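Local coordinates for putative lipoprotein YerB (Bacillus subtilis, PDB 2PSB) that is of unknown biochemical function but interacts with PcrA and is probably held at the cell membrane as a lipoprotein, at residues V37-P41 against K42-Q46; T91-G95 against F96-F100; G108-K111 against Q112-G116; L124-D127 against G128-F131; T217-R220 against E221-K224. All coordinates share one frame; numbering follows the deposited sequence.

From the N terminus, the five contacts follow one another in series, each a local contact with none nested in or crossing another. Contact 1 shapes the loop leaving strand 33-37. Contact 2 turns the chain from helix 87-94 into strand 99-102, and contact 3 finishes helix 107-114, with Phe-100 packing on Leu-113 between them. Contact 4 closes the turn after helix 123-126, its nearest atoms about 8 Å from contact 3. Contact 5 belongs to the C-terminal family region, where it links strands 215-219 and 224-225. It meets contact 1 through a probable hydrogen bond from Arg-220 N to Gln-46 O, tying the two family regions together.

Contact 1: residues V37-P41 against K42-Q46; sequences VNNHP and KARPQ
Arg-44 reaches back along the chain to the carbonyl of Asn-39. Its CG lies anti to its own carbonyl carbon (chi1 -46°) and the chain is extended from CG to NE, which lays the side chain beside the Pro-41 ring with Pro-41 CA over one face of the guanidinium. Arg-44 NH2 donates to Asn-39 O at 2.9 Å, the oxygen sitting slightly off the guanidinium plane, while NE adds weak bonds to that oxygen and to Asn-39 OD1. The NH1 branch forms a salt bridge with Asp-213.

Asn-39 OD1 also takes a weak bond from Gln-46 NE2 at 3.3 Å, the two amides nearly coplanar, and Asn-39 ND2 is held by Thr-65. The firmer bond of Gln-46 NE2 goes to a lone pair of Asn-38 O at 3.0 Å. A bend at chi2 (92°) turns the Gln-46 amide toward that oxygen, while its CG packs 3.6 Å from Val-37 CG1.

These side chains fasten the loop between strands 33-37 and 54-59, which makes a short 3-10 turn where Ala-43 N bonds to His-40 O at 2.7 Å. His-40 ND1 accepts from Lys-42 N at 3.0 Å, close to the imidazole plane; this bond from a backbone N-H, with the stacking on His-141, would hold the ring's rotation. Ala-43 CB rests against Asn-38 CB, 3.6 Å away.

Contact 2: residues T91-G95 against F96-F100; sequences TLSNG and FDSIF
The Phe-96 ring has the Gly-95 carbonyl over one face, with Gly-95 O 3.6 Å from Phe-96 CG, and at its edge, in plane, lies Ser-93 O. Leu-92 O is near the same edge, 3.8 Å from Phe-96 CD1. The Phe-100 ring meets Ser-93 obliquely, its CD1 3.5 Å from Ser-93 CB. Phe-96 occupies the third position of a type I beta turn from Asn-94 to Asp-97, which leads the chain from helix 87-94 toward strand 99-102, where Phe-100 lies.

The turn is closed by the bond from Asp-97 N to Asn-94 O (2.9 Å), the donor standing well above the carbonyl plane. Behind it, Ser-93 O, near the end of the helix, is gripped by Ser-98 OG at 2.6 Å, with a weaker bond from Ser-98 N; Phe-96 N also points to this oxygen, though its position is less sure. To reach it, the Ser-98 hydroxyl almost eclipses its own backbone N (chi1 -1°), a strained torsion apparently paid for by this short bond.

Further out, Phe-96 packs on Leu-18 and Ile-70, and Gly-95 O receives a bond from Arg-276. Phe-100 lies against Val-36 and Leu-68, so the two rings settle the turn on strands 33-37 and 65-71. With an alanine in place of Phe-96, the Gly-95 carbonyl would probably lose its ring cover and a gap open toward Leu-18 and Ile-70. On the flank of Ser-98, a water hydrogen-bonded to Ser-93 OG at 2.9 Å donates to Ser-98 O at 2.8 Å.

Contact 3: residues G108-K111 against Q112-G116; sequences GAKK and QLESG
Glu-114 folds its carboxylate over the aliphatic part of Lys-110, one helical turn earlier, and Glu-114 OE1 lies 3.2 Å from Lys-110 CE. The ammonium itself is further off: Lys-110 NZ and Glu-114 OE1 form a long salt bridge of 4.0 Å. The bend at chi3 (63°) brings CE up to the carboxylate, and the extended last bond carries NZ on beyond it. Nearby, Ser-115 OG donates to Lys-111 O at 2.6 Å from above the carbonyl plane, and Ser-115 N adds a weak bond to that oxygen.

Beneath these side chains the regular backbone bonds of helix 107-114 set the spacing, such as Leu-113 N to Ala-109 O at 3.0 Å; Leu-113 CG lies 3.4 Å from the same Ala-109 O. The helix ends in a Schellman motif: Gly-116, with positive phi, is the C-prime residue, Ala-117 N returns to Gln-112 O, and Gly-116 N bonds weakly to Leu-113 O.

Further out, this helix connects the parallel strands 99-102 and 120-122. The Leu-113 side chain packs on Val-90, Phe-100, His-102 and Tyr-120. Gln-112 reaches Glu-87 and Val-90 of helix 87-94, while Glu-114 touches Tyr-120.

Contact 4: residues L124-D127 against G128-F131; sequences LDFD and GSLF
Hydrogen bonds from Ser-129 and Phe-131 converge on the carbonyl oxygen of Phe-126. Ser-129 N makes the shortest, 2.8 Å to Phe-126 O and nearly straight at 169°. Ser-129 OG joins it at 3.2 Å from Phe-126 O, approaching from above the carbonyl plane; a chi1 of 48° puts this hydroxyl between the serine's backbone N and carbonyl carbon, facing back over the turn. Phe-131 N is the third donor, also 3.2 Å from Phe-126 O. In return Gly-128 N bonds to Phe-131 O at 3.1 Å, giving a single backbone bridge between Asp-127 and Phe-131.

Apolar and aromatic packing centres on the Phe-126 side chain. Its CD2 lies 3.3 Å from Leu-130 CD1, which meets the ring obliquely, and its CB is 4.0 Å from Phe-131 CD1. The Phe-131 ring in turn stands edge-to-face with His-103. Helix 147-157 adds to this packing through Ala-153, which touches both Phe-126 and Leu-130. Replacing Phe-126 with a serine would probably leave Leu-130 CD1 without its aromatic neighbour and open a gap beside Ala-153.

Charge enters through Asp-127, whose OD1 forms a salt bridge with Arg-133. At Gly-128 the positive phi would jam any side chain against Asp-127 O. Glycine in that third position suits the type II beta turn from Phe-126 to Ser-129, which here ends helix 123-126 and directs the chain toward strand 132-133.

Contact 5: residues T217-R220 against E221-K224; sequences TTDR and ETGK
The Asp-219 and Glu-221 carboxylates are turned 65° apart. The Asp-219 carboxylate, with CG anti to the backbone N (chi1 -173°), leans over the following residues: its OD1 receives Glu-221 N at 3.0 Å from above the carboxylate plane and lies 3.3 Å from Glu-221 CB. The acids themselves turn to separate partners, Asp-219 OD2 to Ser-50, its OD1 also to Gly-48 N, and Glu-221 OE2 to Ser-47. That spread, and the donors on each acid, would probably ease the repulsion between them. Glu-221 OE2 also bonds weakly to Thr-78, a known phosphorylation site that is unmodified here.

Arg-220 passes Glu-221 with methylene CD rather than the guanidinium nearest, 4.1 Å from Glu-221 OE2, the two flat groups 59° apart. Arg-220 instead runs toward Pro-45 and Phe-136.

This is the tight hairpin connection between strands 215-219 and 224-225, at the edge of an antiparallel sheet. Asp-219 O accepts two backbone bonds in the turn, from Gly-223 N at 2.7 Å and Thr-222 N at 2.8 Å. Gly-223 takes positive phi, and Thr-222 OG1 accepts from the backbone N of Lys-224 in an ST turn, though that nitrogen is less surely placed. Where the arms rejoin, Lys-224 O accepts from Asp-219 N at 3.1 Å and, weakly, from Thr-218 OG1 at 2.8 Å.

Contact 1: residues V37-P41 against K42-Q46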
loop_
_atom_site.group_PDB
_atom_site.type_symbol
_atom_site.label_atom_id
_atom_site.label_comp_id
_atom_site.label_asym_id
_atom_site.label_seq_id
_atom_site.Cartn_x
_atom_site.Cartn_y
_atom_site.Cartn_z
ATOM N N VAL A 37 -1.306 -4.450 -5.740
ATOM C CA VAL A 37 -1.773 -3.756 -6.930
ATOM C C VAL A 37 -0.673 -3.311 -7.898
ATOM O O VAL A 37 0.298 -2.638 -7.523
ATOM C CB VAL A 37 -2.646 -2.540 -6.534
ATOM C CG1 VAL A 37 -3.105 -1.786 -7.776
ATOM C CG2 VAL A 37 -3.851 -3.009 -5.731
ATOM N N ASN A 38 -0.866 -3.717 -9.148
ATOM C CA ASN A 38 0.007 -3.432 -10.284
ATOM C C ASN A 38 0.249 -1.916 -10.421
ATOM O O ASN A 38 -0.702 -1.135 -10.474
ATOM C CB ASN A 38 -0.688 -3.966 -11.547
ATOM C CG ASN A 38 0.255 -4.193 -12.725
ATOM O OD1 ASN A 38 -0.117 -4.874 -13.688
ATOM N ND2 ASN A 38 1.455 -3.642 -12.664
ATOM N N ASN A 39 1.509 -1.492 -10.460
ATOM C CA ASN A 39 1.771 -0.072 -10.654
ATOM C C ASN A 39 2.631 0.155 -11.898
ATOM O O ASN A 39 3.341 1.160 -12.018
ATOM C CB ASN A 39 2.428 0.561 -9.428
ATOM C CG ASN A 39 2.574 2.068 -9.569
ATOM O OD1 ASN A 39 1.635 2.761 -9.977
ATOM N ND2 ASN A 39 3.746 2.582 -9.236
ATOM N N HIS A 40 2.576 -0.801 -12.818
ATOM C CA HIS A 40 3.297 -0.680 -14.071
ATOM C C HIS A 40 2.512 0.375 -14.833
ATOM O O HIS A 40 1.287 0.400 -14.764
ATOM C CB HIS A 40 3.284 -2.004 -14.838
ATOM C CG HIS A 40 3.932 -1.926 -16.188
ATOM N ND1 HIS A 40 3.341 -1.300 -17.266
ATOM C CD2 HIS A 40 5.129 -2.381 -16.628
ATOM C CE1 HIS A 40 4.143 -1.374 -18.312
ATOM N NE2 HIS A 40 5.236 -2.024 -17.952
ATOM N N PRO A 41 3.205 1.260 -15.570
ATOM C CA PRO A 41 2.533 2.319 -16.333
ATOM C C PRO A 41 1.218 1.908 -17.008
ATOM O O PRO A 41 0.235 2.646 -16.954
ATOM C CB PRO A 41 3.600 2.743 -17.332
ATOM C CG PRO A 41 4.872 2.599 -16.530
ATOM C CD PRO A 41 4.660 1.269 -15.822
ATOM N N LYS A 42 1.204 0.732 -17.630
ATOM C CA LYS A 42 0.011 0.239 -18.320
ATOM C C LYS A 42 -1.157 -0.150 -17.417
ATOM O O LYS A 42 -2.262 -0.397 -17.899
ATOM C CB LYS A 42 0.371 -0.964 -19.207
ATOM C CG LYS A 42 0.873 -0.613 -20.615
ATOM C CD LYS A 42 -0.177 0.178 -21.390
ATOM C CE LYS A 42 0.253 0.480 -22.825
ATOM N NZ LYS A 42 0.149 -0.714 -23.713
ATOM N N ALA A 43 -0.923 -0.191 -16.110
ATOM C CA ALA A 43 -1.968 -0.573 -15.164
ATOM C C ALA A 43 -2.719 0.629 -14.585
ATOM O O ALA A 43 -3.683 0.467 -13.836
ATOM C CB ALA A 43 -1.359 -1.392 -14.027
ATOM N N ARG A 44 -2.280 1.829 -14.946
ATOM C CA ARG A 44 -2.875 3.068 -14.439
ATOM C C ARG A 44 -3.940 3.601 -15.375
ATOM O O ARG A 44 -3.789 3.534 -16.587
ATOM C CB ARG A 44 -1.774 4.110 -14.265
ATOM C CG ARG A 44 -0.539 3.567 -13.562
ATOM C CD ARG A 44 0.630 4.534 -13.669
ATOM N NE ARG A 44 1.844 3.949 -13.120
ATOM C CZ ARG A 44 3.065 4.432 -13.301
ATOM N NH1 ARG A 44 3.254 5.526 -14.030
ATOM N NH2 ARG A 44 4.100 3.817 -12.751
ATOM N N PRO A 45 -5.047 4.121 -14.822
ATOM C CA PRO A 45 -5.320 4.216 -13.385
ATOM C C PRO A 45 -5.863 2.885 -12.855
ATOM O O PRO A 45 -6.533 2.162 -13.577
ATOM C CB PRO A 45 -6.359 5.331 -13.317
ATOM C CG PRO A 45 -7.179 5.056 -14.534
ATOM C CD PRO A 45 -6.133 4.758 -15.595
ATOM N N GLN A 46 -5.569 2.577 -11.596
ATOM C CA GLN A 46 -6.028 1.346 -10.983
ATOM C C GLN A 46 -7.442 1.523 -10.445
ATOM O O GLN A 46 -8.000 2.628 -10.490
ATOM C CB GLN A 46 -5.079 0.948 -9.853
ATOM C CG GLN A 46 -3.631 0.699 -10.313
ATOM C CD GLN A 46 -2.747 1.942 -10.232
ATOM O OE1 GLN A 46 -3.224 3.077 -10.366
ATOM N NE2 GLN A 46 -1.452 1.731 -10.029
#

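Contact 2: residues T91-G95 against F96-F100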
loop_
_atom_site.group_PDB
_atom_site.type_symbol
_atom_site.label_atom_id
_atom_site.label_comp_id
_atom_site.label_asym_id
_atom_site.label_seq_id
_atom_site.Cartn_x
_atom_site.Cartn_y
_atom_site.Cartn_z
ATOM N N THR A 91 4.955 -9.598 4.456
ATOM C CA THR A 91 5.324 -9.077 5.768
ATOM C C THR A 91 4.503 -7.834 6.141
ATOM O O THR A 91 4.072 -7.678 7.281
ATOM C CB THR A 91 6.827 -8.716 5.790
ATOM O OG1 THR A 91 7.594 -9.870 5.417
ATOM C CG2 THR A 91 7.257 -8.249 7.167
ATOM N N LEU A 92 4.303 -6.954 5.167
ATOM C CA LEU A 92 3.550 -5.728 5.384
ATOM C C LEU A 92 2.076 -6.042 5.617
ATOM O O LEU A 92 1.446 -5.473 6.502
ATOM C CB LEU A 92 3.714 -4.799 4.174
ATOM C CG LEU A 92 5.136 -4.269 3.948
ATOM C CD1 LEU A 92 5.227 -3.579 2.591
ATOM C CD2 LEU A 92 5.499 -3.320 5.071
ATOM N N SER A 93 1.540 -6.953 4.818
ATOM C CA SER A 93 0.147 -7.354 4.952
ATOM C C SER A 93 -0.102 -7.889 6.354
ATOM O O SER A 93 -1.105 -7.558 6.985
ATOM C CB SER A 93 -0.189 -8.444 3.934
ATOM O OG SER A 93 -1.543 -8.830 4.047
ATOM N N ASN A 94 0.835 -8.707 6.835
ATOM C CA ASN A 94 0.742 -9.329 8.150
ATOM C C ASN A 94 0.700 -8.353 9.311
ATOM O O ASN A 94 0.250 -8.697 10.399
ATOM C CB ASN A 94 1.903 -10.314 8.336
ATOM C CG ASN A 94 1.634 -11.659 7.692
ATOM O OD1 ASN A 94 2.542 -12.471 7.530
ATOM N ND2 ASN A 94 0.384 -11.904 7.333
ATOM N N GLY A 95 1.172 -7.133 9.092
ATOM C CA GLY A 95 1.139 -6.160 10.164
ATOM C C GLY A 95 -0.283 -5.994 10.660
ATOM O O GLY A 95 -0.508 -5.487 11.756
ATOM N N PHE A 96 -1.242 -6.435 9.848
ATOM C CA PHE A 96 -2.653 -6.350 10.181
ATOM C C PHE A 96 -3.362 -7.700 10.040
ATOM O O PHE A 96 -4.585 -7.759 10.087
ATOM C CB PHE A 96 -3.332 -5.313 9.279
ATOM C CG PHE A 96 -2.590 -4.010 9.198
ATOM C CD1 PHE A 96 -1.500 -3.867 8.345
ATOM C CD2 PHE A 96 -2.943 -2.941 10.015
ATOM C CE1 PHE A 96 -0.766 -2.669 8.312
ATOM C CE2 PHE A 96 -2.217 -1.745 9.987
ATOM C CZ PHE A 96 -1.131 -1.613 9.138
ATOM N N ASP A 97 -2.583 -8.768 9.859
ATOM C CA ASP A 97 -3.114 -10.129 9.707
ATOM C C ASP A 97 -4.210 -10.132 8.646
ATOM O O ASP A 97 -5.230 -10.821 8.758
ATOM C CB ASP A 97 -3.661 -10.631 11.053
ATOM C CG ASP A 97 -3.993 -12.118 11.037
ATOM O OD1 ASP A 97 -3.149 -12.908 10.557
ATOM O OD2 ASP A 97 -5.087 -12.497 11.514
ATOM N N SER A 98 -3.981 -9.349 7.603
ATOM C CA SER A 98 -4.941 -9.207 6.528
ATOM C C SER A 98 -4.987 -10.376 5.569
ATOM O O SER A 98 -4.017 -11.123 5.417
ATOM C CB SER A 98 -4.648 -7.941 5.711
ATOM O OG SER A 98 -3.534 -7.213 6.220
ATOM N N ILE A 99 -6.143 -10.528 4.936
ATOM C CA ILE A 99 -6.331 -11.543 3.919
ATOM C C ILE A 99 -5.475 -10.989 2.779
ATOM O O ILE A 99 -5.694 -9.866 2.315
ATOM C CB ILE A 99 -7.807 -11.621 3.494
ATOM C CG1 ILE A 99 -8.616 -12.295 4.604
ATOM C CG2 ILE A 99 -7.944 -12.356 2.163
ATOM C CD1 ILE A 99 -10.122 -12.120 4.469
ATOM N N PHE A 100 -4.489 -11.780 2.359
ATOM C CA PHE A 100 -3.544 -11.399 1.319
ATOM C C PHE A 100 -4.003 -11.775 -0.085
ATOM O O PHE A 100 -4.045 -12.949 -0.444
ATOM C CB PHE A 100 -2.200 -12.058 1.614
ATOM C CG PHE A 100 -1.064 -11.512 0.810
ATOM C CD1 PHE A 100 -0.641 -10.191 0.983
ATOM C CD2 PHE A 100 -0.384 -12.322 -0.092
ATOM C CE1 PHE A 100 0.451 -9.682 0.271
ATOM C CE2 PHE A 100 0.721 -11.820 -0.814
ATOM C CZ PHE A 100 1.136 -10.498 -0.629
HETATM O O HOH W 1 -1.178 -11.292 5.482
#

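Contact 3: residues G108-K111 against Q112-G116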
loop_
_atom_site.group_PDB
_atom_site.type_symbol
_atom_site.label_atom_id
_atom_site.label_comp_id
_atom_site.label_asym_id
_atom_site.label_seq_id
_atom_site.Cartn_x
_atom_site.Cartn_y
_atom_site.Cartn_z
ATOM N N GLY A 108 10.622 -16.836 -3.171
ATOM C CA GLY A 108 10.576 -16.611 -1.740
ATOM C C GLY A 108 9.153 -16.490 -1.239
ATOM O O GLY A 108 8.770 -17.160 -0.283
ATOM N N ALA A 109 8.370 -15.636 -1.891
ATOM C CA ALA A 109 6.978 -15.421 -1.515
ATOM C C ALA A 109 6.161 -16.709 -1.538
ATOM O O ALA A 109 5.292 -16.913 -0.699
ATOM C CB ALA A 109 6.342 -14.398 -2.440
ATOM N N LYS A 110 6.440 -17.572 -2.509
ATOM C CA LYS A 110 5.720 -18.831 -2.636
ATOM C C LYS A 110 5.910 -19.690 -1.396
ATOM O O LYS A 110 4.943 -20.065 -0.737
ATOM C CB LYS A 110 6.204 -19.608 -3.862
ATOM C CG LYS A 110 5.377 -20.858 -4.161
ATOM C CD LYS A 110 6.225 -21.974 -4.751
ATOM C CE LYS A 110 7.290 -22.429 -3.745
ATOM N NZ LYS A 110 8.174 -23.515 -4.265
ATOM N N LYS A 111 7.164 -19.995 -1.079
ATOM C CA LYS A 111 7.482 -20.828 0.075
ATOM C C LYS A 111 6.926 -20.215 1.348
ATOM O O LYS A 111 6.379 -20.911 2.201
ATOM C CB LYS A 111 8.999 -20.995 0.217
ATOM C CG LYS A 111 9.681 -21.704 -0.951
ATOM C CD LYS A 111 9.265 -23.176 -1.060
ATOM C CE LYS A 111 9.789 -24.013 0.100
ATOM N NZ LYS A 111 11.277 -24.058 0.131
ATOM N N GLN A 112 7.072 -18.903 1.464
ATOM C CA GLN A 112 6.602 -18.172 2.628
ATOM C C GLN A 112 5.119 -18.430 2.861
ATOM O O GLN A 112 4.713 -18.862 3.939
ATOM C CB GLN A 112 6.861 -16.677 2.419
ATOM C CG GLN A 112 7.271 -15.927 3.670
ATOM C CD GLN A 112 7.966 -14.618 3.347
ATOM O OE1 GLN A 112 7.359 -13.699 2.788
ATOM N NE2 GLN A 112 9.250 -14.528 3.692
ATOM N N LEU A 113 4.313 -18.175 1.839
ATOM C CA LEU A 113 2.876 -18.365 1.932
ATOM C C LEU A 113 2.451 -19.835 1.984
ATOM O O LEU A 113 1.422 -20.169 2.577
ATOM C CB LEU A 113 2.193 -17.660 0.764
ATOM C CG LEU A 113 2.316 -16.131 0.830
ATOM C CD1 LEU A 113 1.887 -15.515 -0.491
ATOM C CD2 LEU A 113 1.472 -15.599 1.988
ATOM N N GLU A 114 3.230 -20.716 1.367
ATOM C CA GLU A 114 2.895 -22.130 1.395
ATOM C C GLU A 114 3.306 -22.710 2.747
ATOM O O GLU A 114 2.903 -23.807 3.112
ATOM C CB GLU A 114 3.579 -22.864 0.240
ATOM C CG GLU A 114 3.118 -22.370 -1.128
ATOM C CD GLU A 114 3.522 -23.288 -2.275
ATOM O OE1 GLU A 114 4.709 -23.668 -2.373
ATOM O OE2 GLU A 114 2.641 -23.619 -3.093
ATOM N N SER A 115 4.091 -21.944 3.493
ATOM C CA SER A 115 4.543 -22.343 4.819
ATOM C C SER A 115 3.571 -21.835 5.873
ATOM O O SER A 115 3.833 -21.946 7.066
ATOM C CB SER A 115 5.939 -21.781 5.107
ATOM O OG SER A 115 6.909 -22.349 4.243
ATOM N N GLY A 116 2.458 -21.267 5.415
ATOM C CA GLY A 116 1.434 -20.761 6.316
ATOM C C GLY A 116 1.599 -19.328 6.788
ATOM O O GLY A 116 1.031 -18.944 7.810
#

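Contact 4: residues L124-D127 against G128-F131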
loop_
_atom_site.group_PDB
_atom_site.type_symbol
_atom_site.label_atom_id
_atom_site.label_comp_id
_atom_site.label_asym_id
_atom_site.label_seq_id
_atom_site.Cartn_x
_atom_site.Cartn_y
_atom_site.Cartn_z
ATOM N N LEU A 124 -3.800 -17.092 -9.465
ATOM C CA LEU A 124 -3.518 -18.312 -10.210
ATOM C C LEU A 124 -4.646 -19.337 -10.033
ATOM O O LEU A 124 -5.086 -19.963 -10.999
ATOM C CB LEU A 124 -2.195 -18.939 -9.742
ATOM C CG LEU A 124 -0.878 -18.150 -9.812
ATOM C CD1 LEU A 124 0.278 -19.086 -9.455
ATOM C CD2 LEU A 124 -0.668 -17.576 -11.198
ATOM N N ASP A 125 -5.121 -19.487 -8.800
ATOM C CA ASP A 125 -6.168 -20.453 -8.490
ATOM C C ASP A 125 -7.586 -20.059 -8.839
ATOM O O ASP A 125 -8.458 -20.921 -8.935
ATOM C CB ASP A 125 -6.124 -20.809 -7.011
ATOM C CG ASP A 125 -4.748 -21.193 -6.559
ATOM O OD1 ASP A 125 -4.080 -21.955 -7.288
ATOM O OD2 ASP A 125 -4.333 -20.739 -5.476
ATOM N N PHE A 126 -7.832 -18.770 -9.033
ATOM C CA PHE A 126 -9.185 -18.320 -9.333
ATOM C C PHE A 126 -9.284 -17.582 -10.646
ATOM O O PHE A 126 -10.327 -17.009 -10.959
ATOM C CB PHE A 126 -9.705 -17.414 -8.215
ATOM C CG PHE A 126 -9.600 -18.016 -6.847
ATOM C CD1 PHE A 126 -8.378 -18.057 -6.184
ATOM C CD2 PHE A 126 -10.727 -18.540 -6.217
ATOM C CE1 PHE A 126 -8.277 -18.609 -4.912
ATOM C CE2 PHE A 126 -10.640 -19.093 -4.944
ATOM C CZ PHE A 126 -9.413 -19.130 -4.286
ATOM N N ASP A 127 -8.204 -17.593 -11.413
ATOM C CA ASP A 127 -8.204 -16.917 -12.703
ATOM C C ASP A 127 -9.287 -17.564 -13.558
ATOM O O ASP A 127 -9.125 -18.694 -14.016
ATOM C CB ASP A 127 -6.835 -17.058 -13.380
ATOM C CG ASP A 127 -6.627 -16.040 -14.488
ATOM O OD1 ASP A 127 -7.467 -15.129 -14.618
ATOM O OD2 ASP A 127 -5.622 -16.146 -15.220
ATOM N N GLY A 128 -10.393 -16.847 -13.753
ATOM C CA GLY A 128 -11.500 -17.369 -14.536
ATOM C C GLY A 128 -12.806 -17.353 -13.757
ATOM O O GLY A 128 -13.882 -17.483 -14.329
ATOM N N SER A 129 -12.720 -17.189 -12.442
ATOM C CA SER A 129 -13.913 -17.159 -11.613
ATOM C C SER A 129 -13.935 -15.952 -10.684
ATOM O O SER A 129 -14.527 -14.925 -11.013
ATOM C CB SER A 129 -14.048 -18.466 -10.808
ATOM O OG SER A 129 -12.849 -18.836 -10.154
ATOM N N LEU A 130 -13.281 -16.067 -9.536
ATOM C CA LEU A 130 -13.249 -14.978 -8.566
ATOM C C LEU A 130 -12.308 -13.845 -9.003
ATOM O O LEU A 130 -12.346 -12.750 -8.452
ATOM C CB LEU A 130 -12.874 -15.537 -7.193
ATOM C CG LEU A 130 -13.802 -16.689 -6.776
ATOM C CD1 LEU A 130 -13.520 -17.086 -5.349
ATOM C CD2 LEU A 130 -15.265 -16.265 -6.907
ATOM N N PHE A 131 -11.481 -14.132 -10.006
ATOM C CA PHE A 131 -10.564 -13.170 -10.613
ATOM C C PHE A 131 -11.013 -13.093 -12.081
ATOM O O PHE A 131 -11.293 -14.125 -12.697
ATOM C CB PHE A 131 -9.122 -13.691 -10.587
ATOM C CG PHE A 131 -8.295 -13.188 -9.432
ATOM C CD1 PHE A 131 -8.533 -13.633 -8.131
ATOM C CD2 PHE A 131 -7.248 -12.293 -9.654
ATOM C CE1 PHE A 131 -7.737 -13.194 -7.070
ATOM C CE2 PHE A 131 -6.450 -11.853 -8.598
ATOM C CZ PHE A 131 -6.695 -12.305 -7.306
#

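Contact 5: residues T217-R220 against E221-K224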
loop_
_atom_site.group_PDB
_atom_site.type_symbol
_atom_site.label_atom_id
_atom_site.label_comp_id
_atom_site.label_asym_id
_atom_site.label_seq_id
_atom_site.Cartn_x
_atom_site.Cartn_y
_atom_site.Cartn_z
ATOM N N THR A 217 -2.709 10.897 -9.942
ATOM C CA THR A 217 -3.193 9.577 -9.557
ATOM C C THR A 217 -4.682 9.594 -9.256
ATOM O O THR A 217 -5.132 10.190 -8.277
ATOM C CB THR A 217 -2.451 9.046 -8.322
ATOM O OG1 THR A 217 -1.045 9.008 -8.600
ATOM C CG2 THR A 217 -2.938 7.631 -7.968
ATOM N N THR A 218 -5.436 8.904 -10.101
ATOM C CA THR A 218 -6.877 8.816 -9.970
ATOM C C THR A 218 -7.331 7.360 -9.796
ATOM O O THR A 218 -6.545 6.424 -9.964
ATOM C CB THR A 218 -7.544 9.390 -11.229
ATOM O OG1 THR A 218 -8.943 9.539 -11.001
ATOM C CG2 THR A 218 -7.336 8.471 -12.398
ATOM N N ASP A 219 -8.604 7.185 -9.455
ATOM C CA ASP A 219 -9.186 5.859 -9.278
ATOM C C ASP A 219 -10.131 5.647 -10.458
ATOM O O ASP A 219 -11.181 6.292 -10.545
ATOM C CB ASP A 219 -9.973 5.790 -7.962
ATOM C CG ASP A 219 -10.474 4.381 -7.636
ATOM O OD1 ASP A 219 -10.606 3.545 -8.557
ATOM O OD2 ASP A 219 -10.751 4.118 -6.448
ATOM N N ARG A 220 -9.759 4.753 -11.369
ATOM C CA ARG A 220 -10.598 4.495 -12.527
ATOM C C ARG A 220 -12.071 4.364 -12.142
ATOM O O ARG A 220 -12.948 4.772 -12.894
ATOM C CB ARG A 220 -10.170 3.216 -13.256
ATOM C CG ARG A 220 -11.072 2.885 -14.453
ATOM C CD ARG A 220 -10.801 1.491 -15.021
ATOM N NE ARG A 220 -9.417 1.310 -15.452
ATOM C CZ ARG A 220 -8.901 1.810 -16.570
ATOM N NH1 ARG A 220 -9.661 2.530 -17.393
ATOM N NH2 ARG A 220 -7.619 1.589 -16.865
ATOM N N GLU A 221 -12.333 3.807 -10.964
ATOM C CA GLU A 221 -13.703 3.595 -10.509
ATOM C C GLU A 221 -14.507 4.862 -10.202
ATOM O O GLU A 221 -15.737 4.856 -10.304
ATOM C CB GLU A 221 -13.704 2.658 -9.299
ATOM C CG GLU A 221 -13.111 1.281 -9.604
ATOM C CD GLU A 221 -13.713 0.619 -10.860
ATOM O OE1 GLU A 221 -14.948 0.453 -10.926
ATOM O OE2 GLU A 221 -12.941 0.264 -11.784
ATOM N N THR A 222 -13.822 5.946 -9.839
ATOM C CA THR A 222 -14.491 7.208 -9.547
ATOM C C THR A 222 -14.127 8.292 -10.560
ATOM O O THR A 222 -14.838 9.289 -10.701
ATOM C CB THR A 222 -14.100 7.756 -8.170
ATOM O OG1 THR A 222 -12.677 7.952 -8.119
ATOM C CG2 THR A 222 -14.535 6.811 -7.076
ATOM N N GLY A 223 -13.017 8.096 -11.264
ATOM C CA GLY A 223 -12.573 9.105 -12.205
ATOM C C GLY A 223 -12.103 10.312 -11.407
ATOM O O GLY A 223 -11.804 11.361 -11.971
ATOM N N LYS A 224 -12.032 10.159 -10.083
ATOM C CA LYS A 224 -11.608 11.241 -9.197
ATOM C C LYS A 224 -10.223 10.994 -8.605
ATOM O O LYS A 224 -9.836 9.857 -8.364
ATOM C CB LYS A 224 -12.614 11.418 -8.060
ATOM C CG LYS A 224 -14.038 11.721 -8.502
ATOM C CD LYS A 224 -14.949 11.795 -7.283
ATOM C CE LYS A 224 -16.394 12.112 -7.644
ATOM N NZ LYS A 224 -17.227 12.287 -6.415
#